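Local atomic coordinates of probable TonB-dependent siderophore receptor PiuA (Acinetobacter baumannii, PDB entry 5FP1), a protein that probably takes part in the first step of iron uptake across the outer membrane by binding iron-chelating siderophores, possibly including ferric enterobactin. Residues S45-K49 with Q50-D54; M96-G100 with I101-T105; A249-K252 with Q253-Y257; H278-T281 with D282-I286; S491-P494 with V495-A499. All coordinates share one frame; numbering follows the deposited sequence. Where two conformers were deposited one is given.

Interaction 1: residues S45-K49 with Q50-D54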
loop_
_atom_site.group_PDB
_atom_site.type_symbol
_atom_site.label_atom_id
_atom_site.label_comp_id
_atom_site.label_asym_id
_atom_site.label_seq_id
_atom_site.Cartn_x
_atom_site.Cartn_y
_atom_site.Cartn_z
ATOM N N SER A 45 -6.190 -2.483 -11.881
ATOM C CA SER A 45 -7.105 -1.374 -11.593
ATOM C C SER A 45 -6.294 -0.087 -11.502
ATOM O O SER A 45 -5.239 -0.044 -10.857
ATOM C CB SER A 45 -7.816 -1.556 -10.262
ATOM O OG SER A 45 -8.749 -2.627 -10.307
ATOM N N VAL A 46 -6.815 0.980 -12.074
ATOM C CA VAL A 46 -6.153 2.285 -11.962
ATOM C C VAL A 46 -7.022 3.249 -11.179
ATOM O O VAL A 46 -8.187 3.473 -11.508
ATOM C CB VAL A 46 -5.805 2.856 -13.338
ATOM C CG1 VAL A 46 -5.112 4.213 -13.196
ATOM C CG2 VAL A 46 -4.911 1.889 -14.092
ATOM N N ILE A 47 -6.482 3.754 -10.083
ATOM C CA ILE A 47 -7.119 4.829 -9.355
ATOM C C ILE A 47 -6.794 6.116 -10.110
ATOM O O ILE A 47 -5.685 6.642 -10.040
ATOM C CB ILE A 47 -6.626 4.921 -7.903
ATOM C CG1 ILE A 47 -6.780 3.581 -7.208
ATOM C CG2 ILE A 47 -7.439 5.963 -7.162
ATOM C CD1 ILE A 47 -6.191 3.555 -5.804
ATOM N N SER A 48 -7.757 6.605 -10.884
ATOM C CA SER A 48 -7.475 7.651 -11.860
ATOM C C SER A 48 -7.302 9.038 -11.226
ATOM O O SER A 48 -7.767 9.302 -10.122
ATOM C CB SER A 48 -8.599 7.710 -12.885
ATOM O OG SER A 48 -9.794 8.140 -12.271
ATOM N N LYS A 49 -6.664 9.921 -11.969
ATOM C CA LYS A 49 -6.545 11.340 -11.632
ATOM C C LYS A 49 -7.893 11.930 -11.261
ATOM O O LYS A 49 -8.024 12.607 -10.229
ATOM C CB LYS A 49 -5.939 12.086 -12.809
ATOM C CG LYS A 49 -5.702 13.572 -12.589
ATOM C CD LYS A 49 -5.046 14.159 -13.832
ATOM C CE LYS A 49 -4.470 15.549 -13.614
ATOM N NZ LYS A 49 -5.548 16.547 -13.571
ATOM N N GLN A 50 -8.916 11.645 -12.052
ATOM C CA GLN A 50 -10.210 12.276 -11.793
ATOM C C GLN A 50 -10.842 11.736 -10.524
ATOM O O GLN A 50 -11.480 12.480 -9.782
ATOM C CB GLN A 50 -11.182 12.121 -12.976
ATOM C CG GLN A 50 -12.465 12.950 -12.816
ATOM C CD GLN A 50 -12.186 14.434 -12.742
ATOM O OE1 GLN A 50 -11.486 14.979 -13.591
ATOM N NE2 GLN A 50 -12.686 15.082 -11.705
ATOM N N LEU A 51 -10.688 10.443 -10.277
ATOM C CA LEU A 51 -11.195 9.871 -9.044
ATOM C C LEU A 51 -10.490 10.486 -7.842
ATOM O O LEU A 51 -11.128 10.801 -6.834
ATOM C CB LEU A 51 -11.051 8.346 -9.040
ATOM C CG LEU A 51 -11.627 7.593 -7.838
ATOM C CD1 LEU A 51 -13.127 7.812 -7.683
ATOM C CD2 LEU A 51 -11.382 6.101 -7.975
ATOM N N ILE A 52 -9.188 10.669 -7.959
ATOM C CA ILE A 52 -8.385 11.274 -6.896
ATOM C C ILE A 52 -8.886 12.711 -6.633
ATOM O O ILE A 52 -9.109 13.117 -5.490
ATOM C CB ILE A 52 -6.890 11.234 -7.251
ATOM C CG1 ILE A 52 -6.375 9.765 -7.193
ATOM C CG2 ILE A 52 -6.094 12.120 -6.302
ATOM C CD1 ILE A 52 -5.028 9.574 -7.834
ATOM N N GLU A 53 -9.133 13.461 -7.696
ATOM C CA GLU A 53 -9.693 14.817 -7.547
ATOM C C GLU A 53 -11.098 14.864 -6.962
ATOM O O GLU A 53 -11.384 15.687 -6.102
ATOM C CB GLU A 53 -9.608 15.571 -8.890
ATOM C CG GLU A 53 -8.168 16.020 -9.117
ATOM C CD GLU A 53 -7.892 16.623 -10.483
ATOM O OE1 GLU A 53 -8.857 17.029 -11.176
ATOM O OE2 GLU A 53 -6.689 16.679 -10.848
ATOM N N ASP A 54 -11.969 13.981 -7.413
ATOM C CA ASP A 54 -13.327 13.943 -6.943
ATOM C C ASP A 54 -13.414 13.611 -5.446
ATOM O O ASP A 54 -14.279 14.146 -4.722
ATOM C CB ASP A 54 -14.103 12.869 -7.691
ATOM C CG ASP A 54 -14.624 13.333 -9.050
ATOM O OD1 ASP A 54 -14.321 14.474 -9.480
ATOM O OD2 ASP A 54 -15.310 12.497 -9.675
HETATM O O HOH W 1 -5.749 14.189 -9.333
#
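Ile47 and Ile52 bracket the start of the helix that begins at Lys49, and their side chains cross at about a right angle, Ile47 CG2 lying 3.9 Å from Ile52 CG1. Since Ser48 is the N-cap, this pairs the residue before the cap with the fourth helical residue, which is the definition of a hydrophobic staple. Leu51 CD2 joins the same methyl, 4.0 Å from Ile47 CG2, completing the tight side. The cap itself is a side-chain bond: Ser48 OG, placed between its own backbone N and carbonyl carbon (chi1 67°), accepts from Leu51 N at 3.2 Å, with 160° at the hydrogen. Ser48 O then takes Ile52 N at 2.9 Å, starting the helical bonding. The looser, polar side carries Lys49 and Glu53, one turn apart. Lys49 NZ meets Glu53 OE2 at 3.0 Å on the syn side of the carboxylate, a salt bridge, and a water lies near both Lys49 O and that same oxygen. Strand 43-47 runs antiparallel to strand 114-121 in the plug sheet, whereas helix 49-55 faces the barrel wall, where Leu51 touches Trp629 of strand 624-635 and Asp54 pairs with Arg671 of strand 659-673.

Interaction 2: residues M96-G100 with I101-T105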
loop_
_atom_site.group_PDB
_atom_site.type_symbol
_atom_site.label_atom_id
_atom_site.label_comp_id
_atom_site.label_asym_id
_atom_site.label_seq_id
_atom_site.Cartn_x
_atom_site.Cartn_y
_atom_site.Cartn_z
ATOM N N MET A 96 5.833 -2.334 -2.987
ATOM C CA MET A 96 5.261 -1.036 -3.332
ATOM C C MET A 96 6.285 -0.241 -4.143
ATOM O O MET A 96 7.458 -0.123 -3.755
ATOM C CB MET A 96 4.871 -0.276 -2.067
ATOM C CG MET A 96 4.014 -1.104 -1.129
ATOM S SD MET A 96 3.414 -0.174 0.285
ATOM C CE MET A 96 2.477 1.094 -0.549
ATOM N N TYR A 97 5.806 0.315 -5.251
ATOM C CA TYR A 97 6.616 0.886 -6.309
ATOM C C TYR A 97 6.259 2.362 -6.536
ATOM O O TYR A 97 5.111 2.800 -6.354
ATOM C CB TYR A 97 6.405 0.069 -7.633
ATOM C CG TYR A 97 6.999 -1.309 -7.584
ATOM C CD1 TYR A 97 6.337 -2.363 -6.925
ATOM C CD2 TYR A 97 8.224 -1.579 -8.185
ATOM C CE1 TYR A 97 6.923 -3.616 -6.808
ATOM C CE2 TYR A 97 8.803 -2.830 -8.089
ATOM C CZ TYR A 97 8.145 -3.857 -7.415
ATOM O OH TYR A 97 8.754 -5.100 -7.308
ATOM N N ILE A 98 7.272 3.130 -6.898
ATOM C CA ILE A 98 7.105 4.507 -7.336
ATOM C C ILE A 98 7.668 4.590 -8.759
ATOM O O ILE A 98 8.857 4.343 -8.988
ATOM C CB ILE A 98 7.801 5.497 -6.377
ATOM C CG1 ILE A 98 7.706 6.929 -6.916
ATOM C CG2 ILE A 98 9.262 5.159 -6.181
ATOM C CD1 ILE A 98 6.446 7.629 -6.473
ATOM N N ASP A 99 6.790 4.878 -9.717
ATOM C CA ASP A 99 7.150 4.835 -11.145
ATOM C C ASP A 99 7.963 3.606 -11.485
ATOM O O ASP A 99 8.997 3.675 -12.169
ATOM C CB ASP A 99 7.877 6.133 -11.551
ATOM C CG ASP A 99 7.020 7.342 -11.301
ATOM O OD1 ASP A 99 5.952 7.435 -11.939
ATOM O OD2 ASP A 99 7.345 8.156 -10.401
ATOM N N GLY A 100 7.501 2.455 -11.022
ATOM C CA GLY A 100 8.124 1.185 -11.430
ATOM C C GLY A 100 9.380 0.784 -10.711
ATOM O O GLY A 100 9.971 -0.251 -11.018
ATOM N N ILE A 101 9.783 1.565 -9.718
ATOM C CA ILE A 101 10.951 1.219 -8.908
ATOM C C ILE A 101 10.505 0.970 -7.477
ATOM O O ILE A 101 9.733 1.761 -6.925
ATOM C CB ILE A 101 11.984 2.356 -8.972
ATOM C CG1 ILE A 101 12.521 2.418 -10.413
ATOM C CG2 ILE A 101 13.101 2.141 -7.950
ATOM C CD1 ILE A 101 13.721 3.317 -10.617
ATOM N N ARG A 102 10.942 -0.152 -6.908
ATOM C CA ARG A 102 10.531 -0.535 -5.558
ATOM C C ARG A 102 11.000 0.509 -4.539
ATOM O O ARG A 102 12.149 0.930 -4.563
ATOM C CB ARG A 102 11.104 -1.899 -5.170
ATOM C CG ARG A 102 10.365 -2.522 -3.995
ATOM C CD ARG A 102 11.120 -3.677 -3.363
ATOM N NE ARG A 102 11.446 -4.686 -4.379
ATOM C CZ ARG A 102 10.797 -5.829 -4.595
ATOM N NH1 ARG A 102 9.748 -6.186 -3.852
ATOM N NH2 ARG A 102 11.233 -6.657 -5.558
ATOM N N ASN A 103 10.100 0.915 -3.656
ATOM C CA ASN A 103 10.435 1.849 -2.600
ATOM C C ASN A 103 9.606 1.449 -1.398
ATOM O O ASN A 103 8.644 2.145 -1.026
ATOM C CB ASN A 103 10.096 3.272 -3.055
ATOM C CG ASN A 103 10.668 4.331 -2.133
ATOM O OD1 ASN A 103 11.854 4.327 -1.830
ATOM N ND2 ASN A 103 9.826 5.238 -1.687
ATOM N N SER A 104 9.940 0.294 -0.836
ATOM C CA SER A 104 9.093 -0.357 0.167
ATOM C C SER A 104 9.626 -0.284 1.584
ATOM O O SER A 104 9.472 -1.227 2.342
ATOM C CB SER A 104 8.855 -1.832 -0.201
ATOM O OG SER A 104 7.915 -1.903 -1.252
ATOM N N THR A 105 10.195 0.850 1.960
ATOM C CA THR A 105 10.390 1.155 3.354
ATOM C C THR A 105 9.068 1.599 3.934
ATOM O O THR A 105 8.205 2.148 3.217
ATOM C CB THR A 105 11.461 2.267 3.510
ATOM O OG1 THR A 105 11.178 3.325 2.591
ATOM C CG2 THR A 105 12.851 1.691 3.168
#
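Tyr97 and Arg102 form a non-hydrogen-bonded antiparallel pair with CA atoms 4.2 Å apart, next to the hydrogen-bonded pair Ile98-Ile101, and a type I' turn from Ile98 to Ile101 closes this tight beta hairpin of the plug. Both central turn residues, Asp99 and Gly100, have positive phi, as this turn type requires. Ile98 N donates to Ile101 O at 2.8 Å, and Ile101 N returns a bond to Ile98 O. Just past strand 101-102 the pairing continues, Asn103 N reaching Met96 O at 2.8 Å. Ser104 OG replaces a backbone acceptor at the open end and takes Met96 N at 2.7 Å, with 162° at the hydrogen. On the face of Tyr97 and Arg102, the arginine's aliphatic part lies over the ring: Arg102 CB is 4.3 Å from the Tyr97 ring centroid, an off-centre CH-pi contact. Tyr97 OH in turn sits 3.3 Å above the guanidinium plane of Arg102, near its rim, and the two flat groups are 45° apart. On the other face Ile98 CG2 packs 3.7 Å from Asn103 CB, these side chains lying side by side. Tyr97 OH bonds to Gly128 O, while Arg102 NH1 and NH2 bond to Ser94 O and Ala130 O, so the cross-strand pair is joined by packing and each polar end is anchored on a backbone carbonyl of the surrounding plug.

Interaction 3: residues A249-K252 with Q253-Y257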
loop_
_atom_site.group_PDB
_atom_site.type_symbol
_atom_site.label_atom_id
_atom_site.label_comp_id
_atom_site.label_asym_id
_atom_site.label_seq_id
_atom_site.Cartn_x
_atom_site.Cartn_y
_atom_site.Cartn_z
ATOM N N ALA A 249 -13.865 -3.866 21.395
ATOM C CA ALA A 249 -14.628 -3.478 22.563
ATOM C C ALA A 249 -15.704 -2.480 22.215
ATOM O O ALA A 249 -15.525 -1.607 21.357
ATOM C CB ALA A 249 -13.695 -2.892 23.621
ATOM N N GLU A 250 -16.828 -2.590 22.909
ATOM C CA GLU A 250 -17.937 -1.627 22.740
ATOM C C GLU A 250 -17.664 -0.391 23.588
ATOM O O GLU A 250 -18.052 -0.333 24.771
ATOM C CB GLU A 250 -19.247 -2.297 23.192
ATOM C CG GLU A 250 -19.608 -3.482 22.313
ATOM C CD GLU A 250 -20.022 -3.041 20.905
ATOM O OE1 GLU A 250 -20.316 -1.843 20.699
ATOM O OE2 GLU A 250 -20.051 -3.896 19.997
ATOM N N VAL A 251 -16.949 0.565 23.001
ATOM C CA VAL A 251 -16.619 1.819 23.633
ATOM C C VAL A 251 -17.030 2.919 22.685
ATOM O O VAL A 251 -17.308 2.672 21.503
ATOM C CB VAL A 251 -15.120 1.945 23.945
ATOM C CG1 VAL A 251 -14.713 0.861 24.923
ATOM C CG2 VAL A 251 -14.300 1.812 22.661
ATOM N N LYS A 252 -17.094 4.130 23.209
ATOM C CA LYS A 252 -17.585 5.261 22.429
ATOM C C LYS A 252 -16.781 5.454 21.139
ATOM O O LYS A 252 -15.556 5.349 21.131
ATOM C CB LYS A 252 -17.492 6.531 23.242
ATOM C CG LYS A 252 -18.276 7.697 22.664
ATOM C CD LYS A 252 -18.127 8.936 23.542
ATOM C CE LYS A 252 -18.834 10.127 22.913
ATOM N NZ LYS A 252 -18.771 11.326 23.797
ATOM N N GLN A 253 -17.484 5.758 20.066
ATOM C CA GLN A 253 -16.855 6.046 18.792
ATOM C C GLN A 253 -15.783 7.114 18.970
ATOM O O GLN A 253 -15.973 8.084 19.693
ATOM C CB GLN A 253 -17.928 6.509 17.783
ATOM C CG GLN A 253 -17.384 6.810 16.405
ATOM C CD GLN A 253 -18.454 7.125 15.383
ATOM O OE1 GLN A 253 -19.619 7.303 15.712
ATOM N NE2 GLN A 253 -18.061 7.156 14.130
ATOM N N GLY A 254 -14.628 6.924 18.332
ATOM C CA GLY A 254 -13.575 7.920 18.390
ATOM C C GLY A 254 -12.775 7.978 19.682
ATOM O O GLY A 254 -12.032 8.908 19.893
ATOM N N THR A 255 -12.857 6.944 20.507
ATOM C CA THR A 255 -12.040 6.872 21.724
ATOM C C THR A 255 -10.567 6.630 21.365
ATOM O O THR A 255 -10.247 5.773 20.527
ATOM C CB THR A 255 -12.556 5.774 22.670
ATOM O OG1 THR A 255 -13.911 6.079 23.065
ATOM C CG2 THR A 255 -11.681 5.657 23.898
ATOM N N TYR A 256 -9.677 7.393 21.986
ATOM C CA TYR A 256 -8.233 7.294 21.723
ATOM C C TYR A 256 -7.473 6.804 22.930
ATOM O O TYR A 256 -7.517 7.445 23.985
ATOM C CB TYR A 256 -7.693 8.660 21.323
ATOM C CG TYR A 256 -6.217 8.731 21.002
ATOM C CD1 TYR A 256 -5.686 8.124 19.866
ATOM C CD2 TYR A 256 -5.346 9.455 21.818
ATOM C CE1 TYR A 256 -4.336 8.236 19.566
ATOM C CE2 TYR A 256 -4.012 9.573 21.527
ATOM C CZ TYR A 256 -3.496 8.971 20.392
ATOM O OH TYR A 256 -2.140 9.105 20.125
ATOM N N TYR A 257 -6.766 5.688 22.773
ATOM C CA TYR A 257 -5.979 5.101 23.839
ATOM C C TYR A 257 -4.496 5.366 23.772
ATOM O O TYR A 257 -3.723 4.828 24.580
ATOM C CB TYR A 257 -6.233 3.584 23.896
ATOM C CG TYR A 257 -7.635 3.239 24.239
ATOM C CD1 TYR A 257 -8.202 3.671 25.432
ATOM C CD2 TYR A 257 -8.454 2.534 23.343
ATOM C CE1 TYR A 257 -9.515 3.368 25.750
ATOM C CE2 TYR A 257 -9.758 2.219 23.664
ATOM C CZ TYR A 257 -10.293 2.654 24.860
ATOM O OH TYR A 257 -11.601 2.377 25.163
#
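A type II beta turn from Lys252 to Thr255 shapes this piece of the long loop between barrel strands 215-226 and 264-279, after the short strand 234-238 within it; by the topology of TonB-dependent receptors the loop is probably extracellular. Gly254 occupies the third position of the turn with positive phi (76°), the conformation that favours glycine there. The turn is closed by two donors of one residue on a single acceptor. Thr255 N reaches Lys252 O at 3.2 Å, a bent bond with 137° at the hydrogen, and Thr255 OG1 donates to Lys252 O at 2.6 Å. Both arrive from the same face of the carbonyl plane, each tilted out of it. The hydroxyl can do so because chi1 of Thr255 (-61°) sets OG1 beside its own backbone N, so the two donors lie next to each other. Flanking the turn, Val251 before it and Tyr257 after it approach from opposite directions. The isopropyl group straddles the phenol oxygen, with Val251 CG1 3.5 Å and Val251 CG2 3.7 Å from Tyr257 OH. That oxygen has its polar partner in Leu394 O, and Val251 also packs on Ile234 and Arg691. Gly254 N bonds to Glu704 and Gln253 NE2 to Asp689 O, tying the turn to other loop and strand residues. The chemistry implies that a short hydroxyl bond reinforces a poorly aligned backbone bond, while the valine adds an apolar cover to a phenol oxygen already engaged by a carbonyl.

Interaction 4: residues H278-T281 with D282-I286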
loop_
_atom_site.group_PDB
_atom_site.type_symbol
_atom_site.label_atom_id
_atom_site.label_comp_id
_atom_site.label_asym_id
_atom_site.label_seq_id
_atom_site.Cartn_x
_atom_site.Cartn_y
_atom_site.Cartn_z
ATOM N N HIS A 278 16.754 7.301 -25.060
ATOM C CA HIS A 278 17.194 7.548 -26.441
ATOM C C HIS A 278 16.441 6.634 -27.391
ATOM O O HIS A 278 16.419 5.420 -27.197
ATOM C CB HIS A 278 18.685 7.337 -26.604
ATOM C CG HIS A 278 19.165 7.631 -27.993
ATOM N ND1 HIS A 278 18.942 8.846 -28.609
ATOM C CD2 HIS A 278 19.809 6.858 -28.902
ATOM C CE1 HIS A 278 19.441 8.813 -29.834
ATOM N NE2 HIS A 278 19.971 7.619 -30.036
ATOM N N ASP A 279 15.801 7.230 -28.387
ATOM C CA ASP A 279 15.092 6.487 -29.421
ATOM C C ASP A 279 16.070 6.015 -30.501
ATOM O O ASP A 279 16.522 6.796 -31.347
ATOM C CB ASP A 279 13.999 7.352 -30.039
ATOM C CG ASP A 279 12.949 7.760 -29.051
ATOM O OD1 ASP A 279 12.827 7.107 -27.986
ATOM O OD2 ASP A 279 12.226 8.740 -29.323
ATOM N N LEU A 280 16.408 4.736 -30.453
ATOM C CA LEU A 280 17.314 4.135 -31.413
ATOM C C LEU A 280 16.694 4.078 -32.789
ATOM O O LEU A 280 17.410 4.172 -33.778
ATOM C CB LEU A 280 17.717 2.731 -30.990
ATOM C CG LEU A 280 18.501 2.699 -29.695
ATOM C CD1 LEU A 280 18.523 1.304 -29.110
ATOM C CD2 LEU A 280 19.904 3.189 -29.976
ATOM N N THR A 281 15.375 3.928 -32.854
ATOM C CA THR A 281 14.643 4.118 -34.102
ATOM C C THR A 281 13.360 4.736 -33.706
ATOM O O THR A 281 13.143 4.953 -32.521
ATOM C CB THR A 281 14.329 2.788 -34.797
ATOM O OG1 THR A 281 13.313 2.082 -34.057
ATOM C CG2 THR A 281 15.585 1.947 -34.904
ATOM N N ASP A 282 12.466 4.989 -34.654
ATOM C CA ASP A 282 11.139 5.484 -34.296
ATOM C C ASP A 282 10.332 4.483 -33.455
ATOM O O ASP A 282 9.277 4.830 -32.919
ATOM C CB ASP A 282 10.323 5.822 -35.544
ATOM C CG ASP A 282 10.908 6.975 -36.335
ATOM O OD1 ASP A 282 11.456 7.922 -35.724
ATOM O OD2 ASP A 282 10.816 6.929 -37.580
ATOM N N ASN A 283 10.781 3.241 -33.378
ATOM C CA ASN A 283 10.010 2.218 -32.647
ATOM C C ASN A 283 10.762 1.493 -31.518
ATOM O O ASN A 283 10.217 0.565 -30.916
ATOM C CB ASN A 283 9.538 1.141 -33.620
ATOM C CG ASN A 283 8.509 1.644 -34.597
ATOM O OD1 ASN A 283 7.591 2.396 -34.250
ATOM N ND2 ASN A 283 8.647 1.217 -35.827
ATOM N N ILE A 284 12.022 1.841 -31.299
ATOM C CA ILE A 284 12.822 1.204 -30.261
ATOM C C ILE A 284 13.544 2.261 -29.423
ATOM O O ILE A 284 14.256 3.131 -29.953
ATOM C CB ILE A 284 13.817 0.216 -30.858
ATOM C CG1 ILE A 284 13.055 -0.837 -31.665
ATOM C CG2 ILE A 284 14.663 -0.445 -29.773
ATOM C CD1 ILE A 284 13.947 -1.691 -32.519
ATOM N N THR A 285 13.360 2.166 -28.107
ATOM C CA THR A 285 13.868 3.150 -27.156
ATOM C C THR A 285 14.699 2.410 -26.101
ATOM O O THR A 285 14.313 1.320 -25.647
ATOM C CB THR A 285 12.687 3.927 -26.510
ATOM O OG1 THR A 285 11.959 4.627 -27.522
ATOM C CG2 THR A 285 13.138 4.944 -25.463
ATOM N N ILE A 286 15.848 2.985 -25.746
ATOM C CA ILE A 286 16.639 2.514 -24.609
ATOM C C ILE A 286 16.508 3.539 -23.492
ATOM O O ILE A 286 16.628 4.763 -23.729
ATOM C CB ILE A 286 18.116 2.265 -24.972
ATOM C CG1 ILE A 286 18.892 1.715 -23.783
ATOM C CG2 ILE A 286 18.797 3.541 -25.490
ATOM C CD1 ILE A 286 18.600 0.271 -23.433
HETATM O O HOH W 2 11.315 4.944 -30.193
#
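Backbone hydrogen bonds pair His278 with Ile286 in both directions: His278 N to Ile286 O and Ile286 N to His278 O, each 2.9 Å. Closer to the bend two successive amides converge on Ile284 O. Thr281 N reaches it at 3.2 Å, while the shorter approach of Leu280 N is bent and weak. Side-chain hydrogen bonds come next. Thr285 OG1 donates to Asp279 OD1 at 2.7 Å from above the carboxylate plane, the two side chains lying side by side on one face of the non-hydrogen-bonded pair Asp279-Thr285. The second oxygen, Asp279 OD2, forms a salt bridge with Arg216. Thr281 OG1, turned between its backbone N and carbonyl carbon (chi1 71°), accepts from Asn283 N at 2.9 Å, with 157° at the hydrogen; this is an ST turn, and Ile284 N adds a weak bond to the same oxygen. All of this makes the short hairpin between barrel strands 264-279 and 284-304, which by the topology of TonB-dependent receptors is probably a periplasmic turn. A water bridges the bend, donating to Thr281 O and Thr285 OG1. Apolar contacts occupy the opposite face from Asp279 and Thr285: Leu280 CD1 is 4.3 Å from Ile284 CG2 and 4.3 Å from Ile286 CG2. Leu336 of the next strand, 315-341, touches both Leu280 and Ile284, and Leu334 touches Ile286.

Interaction 5: residues S491-P494 with V495-A499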
loop_
_atom_site.group_PDB
_atom_site.type_symbol
_atom_site.label_atom_id
_atom_site.label_comp_id
_atom_site.label_asym_id
_atom_site.label_seq_id
_atom_site.Cartn_x
_atom_site.Cartn_y
_atom_site.Cartn_z
ATOM N N SER A 491 5.239 -16.220 -8.687
ATOM C CA SER A 491 5.904 -15.315 -7.776
ATOM C C SER A 491 6.813 -16.098 -6.849
ATOM O O SER A 491 6.546 -17.250 -6.540
ATOM C CB SER A 491 4.857 -14.541 -6.975
ATOM O OG SER A 491 5.415 -13.954 -5.801
ATOM N N ALA A 492 7.879 -15.449 -6.398
ATOM C CA ALA A 492 8.788 -15.978 -5.390
ATOM C C ALA A 492 9.072 -14.850 -4.374
ATOM O O ALA A 492 9.166 -13.668 -4.747
ATOM C CB ALA A 492 10.082 -16.456 -6.035
ATOM N N SER A 493 9.157 -15.223 -3.100
ATOM C CA SER A 493 9.323 -14.257 -1.995
ATOM C C SER A 493 10.379 -14.789 -1.035
ATOM O O SER A 493 10.127 -15.738 -0.282
ATOM C CB SER A 493 7.989 -14.001 -1.266
ATOM O OG SER A 493 8.098 -12.917 -0.317
ATOM N N PRO A 494 11.589 -14.242 -1.117
ATOM C CA PRO A 494 12.699 -14.745 -0.314
ATOM C C PRO A 494 12.614 -14.270 1.127
ATOM O O PRO A 494 12.000 -13.237 1.421
ATOM C CB PRO A 494 13.925 -14.133 -0.995
ATOM C CG PRO A 494 13.422 -12.839 -1.555
ATOM C CD PRO A 494 12.000 -13.115 -1.978
ATOM N N VAL A 495 13.197 -15.028 2.045
ATOM C CA VAL A 495 13.290 -14.571 3.426
ATOM C C VAL A 495 14.172 -13.321 3.458
ATOM O O VAL A 495 15.113 -13.193 2.694
ATOM C CB VAL A 495 13.842 -15.654 4.381
ATOM C CG1 VAL A 495 15.307 -15.884 4.128
ATOM C CG2 VAL A 495 13.611 -15.264 5.830
ATOM N N GLY A 496 13.822 -12.395 4.336
ATOM C CA GLY A 496 14.515 -11.102 4.481
ATOM C C GLY A 496 14.047 -10.017 3.518
ATOM O O GLY A 496 14.645 -8.960 3.432
ATOM N N LEU A 497 12.982 -10.286 2.767
ATOM C CA LEU A 497 12.507 -9.327 1.769
ATOM C C LEU A 497 12.136 -7.954 2.350
ATOM O O LEU A 497 12.167 -6.952 1.633
ATOM C CB LEU A 497 11.314 -9.914 1.012
ATOM C CG LEU A 497 10.763 -9.031 -0.113
ATOM C CD1 LEU A 497 11.829 -8.794 -1.179
ATOM C CD2 LEU A 497 9.518 -9.653 -0.706
ATOM N N ASN A 498 11.772 -7.881 3.629
ATOM C CA ASN A 498 11.401 -6.586 4.203
ATOM C C ASN A 498 12.603 -5.646 4.386
ATOM O O ASN A 498 12.451 -4.476 4.754
ATOM C CB ASN A 498 10.614 -6.755 5.513
ATOM C CG ASN A 498 11.416 -7.406 6.651
ATOM O OD1 ASN A 498 12.642 -7.391 6.677
ATOM N ND2 ASN A 498 10.694 -7.930 7.635
ATOM N N ALA A 499 13.803 -6.189 4.171
ATOM C CA ALA A 499 15.063 -5.402 4.160
ATOM C C ALA A 499 15.332 -4.778 5.505
ATOM O O ALA A 499 16.014 -3.744 5.608
ATOM C CB ALA A 499 15.033 -4.321 3.093
#
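The pyrrolidine ring of Pro494 is the one side-chain ring among the residues that touch here, and the nearest approach of the Leu497 side chain to the ring is at its CG corner, Leu497 CD1 lying 4.4 Å from Pro494 CG. Around the same ring, outside these nine residues, come Phe444, Ala130 and Ser465. The motif is a type II beta turn from Pro494 to Leu497, placed where barrel strand 482-493 gives way to the loop leading to strand 518-531. Gly496 holds its third position with phi 85°, and a type I turn from Gly496 to Ala499 follows directly, sealed by Ala499 N on Gly496 O at 3.0 Å. The bond closing the first turn is weak: Leu497 N stands 3.4 Å from Pro494 O, and the angle at the hydrogen is only 136°. Side-chain contacts accompany this weak bond. Leu497 CB also lies 3.4 Å from Pro494 O, and its CG is anti to the backbone N (chi1 -177°), carrying the branched end back along the chain toward the strand. Phe444 of strand 433-450 touches both Pro494 and Leu497, and every touching residue is buried. The other methyl of the leucine reaches the last strand residue, Leu497 CD2 lying 3.6 Å from Ser493 OG.

In the fold
Interactions 1 and 2 belong to the plug and reach the same five-stranded sheet at its opposite ends, interaction 1 on outermost strand 43-47 and interaction 2 on the hairpin 96-98/101-102, with centres 19 Å apart; the other three belong to the barrel. Interaction 5 is wholly buried and mainly apolar, and it meets interaction 2 where Arg102 NH1 packs 4.3 Å from Leu497 CD1, a plug-to-barrel touch. Interaction 4, by contrast, is a surface contact rich in hydrogen bonds, and lies on the opposite side of the chain's centre from interaction 3, about 59 Å away between centres. Interactions 3 and 5 share the type II turn with glycine third, yet a threonine hydroxyl reinforces only the former. Helix capping appears in interaction 1 alone.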